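PDB 1DVP: hepatocyte growth factor-regulated tyrosine kinase substrate from Drosophila melanogaster, which is essential for endosome membrane invagination and multivesicular body formation, binds ubiquitin, and promotes degradation of active tyrosine kinase receptors, its N-terminal VHS and FYVE domains forming this chain. Local coordinates for residues A[163-166]-A[167-170]. Numbering follows the deposited sequence.
Sequences VCHR and CRVE. With ZN (zinc ion), chain B.
V163 lays its CG2 methyl over one face of the R168 guanidinium, near its rim, 3.5 Å from NH2. The arginine reaches this methyl because its chain folds back at chi2 (-53°) and chi3 (-71°). In the guanidinium plane, NH1 gives a weak bond to H165 O (3.3 Å) and a shorter one to a water, which also meets H165 ND1 at the edge of the imidazole; together they help hold the group in its rotation. With an alanine at V163 the methyl over that face would be gone, and the R168 side chain would probably be freer to swing. The backbone doubles back on itself: C164 N bonds to V169 O (2.9 Å), and R168 N bonds to C164 O (2.8 Å), less straight, with an N-H...O angle of 136°. C164 SG and C167 SG each bind the zinc ion at 2.5 Å. Amides steady both sulfurs, C167 N pointing at C164 SG (3.5 Å) and V169 N at C167 SG (3.4 Å), which would be expected to temper their negative charge. V169 CG1 packs on C164 CB beside the metal. C188 and C191 complete the Cys4 site; the turn is the first CxxC zinc knuckle of the FYVE zinc finger.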
# COMPACT_ATOMS: atom_id res chain seq x y z
N VAL A 163 -4.99 14.48 0.85
CA VAL A 163 -4.83 15.11 -0.44
C VAL A 163 -3.77 14.37 -1.21
O VAL A 163 -2.90 13.69 -0.63
CB VAL A 163 -4.49 16.65 -0.34
CG1 VAL A 163 -5.56 17.33 0.46
CG2 VAL A 163 -3.08 16.93 0.23
N CYS A 164 -3.85 14.43 -2.54
CA CYS A 164 -2.84 13.77 -3.37
C CYS A 164 -1.46 14.41 -3.13
O CYS A 164 -1.35 15.60 -3.33
CB CYS A 164 -3.14 13.93 -4.84
SG CYS A 164 -1.66 13.56 -5.84
N HIS A 165 -0.41 13.63 -2.79
CA HIS A 165 0.91 14.19 -2.48
C HIS A 165 1.47 15.15 -3.56
O HIS A 165 2.10 16.16 -3.25
CB HIS A 165 1.91 13.03 -2.28
CG HIS A 165 3.26 13.45 -1.77
ND1 HIS A 165 3.45 13.99 -0.52
CD2 HIS A 165 4.49 13.38 -2.34
CE1 HIS A 165 4.73 14.24 -0.33
NE2 HIS A 165 5.38 13.88 -1.43
N ARG A 166 1.24 14.81 -4.82
CA ARG A 166 1.76 15.63 -5.87
C ARG A 166 0.95 16.86 -6.24
O ARG A 166 1.46 18.00 -6.15
CB ARG A 166 2.02 14.77 -7.15
CG ARG A 166 2.82 15.52 -8.27
CD ARG A 166 3.04 14.60 -9.49
NE ARG A 166 3.93 15.10 -10.56
CZ ARG A 166 5.27 15.16 -10.50
NH1 ARG A 166 5.96 14.79 -9.42
NH2 ARG A 166 5.95 15.50 -11.59
N CYS A 167 -0.31 16.66 -6.62
CA CYS A 167 -1.09 17.82 -7.08
C CYS A 167 -1.93 18.48 -6.01
O CYS A 167 -2.43 19.57 -6.23
CB CYS A 167 -1.95 17.38 -8.26
SG CYS A 167 -3.46 16.42 -7.83
N ARG A 168 -2.05 17.83 -4.86
CA ARG A 168 -2.83 18.30 -3.73
C ARG A 168 -4.33 18.24 -3.91
O ARG A 168 -5.08 18.78 -3.09
CB ARG A 168 -2.44 19.74 -3.31
CG ARG A 168 -0.91 19.99 -3.26
CD ARG A 168 -0.16 18.96 -2.38
NE ARG A 168 -0.43 19.12 -0.96
CZ ARG A 168 0.09 18.33 -0.02
NH1 ARG A 168 0.90 17.34 -0.37
NH2 ARG A 168 -0.19 18.54 1.26
N VAL A 169 -4.83 17.56 -4.93
CA VAL A 169 -6.30 17.51 -5.05
C VAL A 169 -6.87 16.75 -3.80
O VAL A 169 -6.24 15.80 -3.30
CB VAL A 169 -6.71 16.77 -6.36
CG1 VAL A 169 -6.23 15.33 -6.26
CG2 VAL A 169 -8.19 16.87 -6.62
N GLU A 170 -8.05 17.14 -3.33
CA GLU A 170 -8.62 16.47 -2.15
C GLU A 170 -9.28 15.19 -2.56
O GLU A 170 -10.09 15.17 -3.50
CB GLU A 170 -9.64 17.36 -1.44
CG GLU A 170 -9.09 18.61 -0.88
CD GLU A 170 -10.11 19.42 -0.08
OE1 GLU A 170 -11.32 19.36 -0.32
OE2 GLU A 170 -9.68 20.18 0.81
ZN ZN B . -2.71 14.06 -8.07
O HOH W 1 1.70 15.02 1.07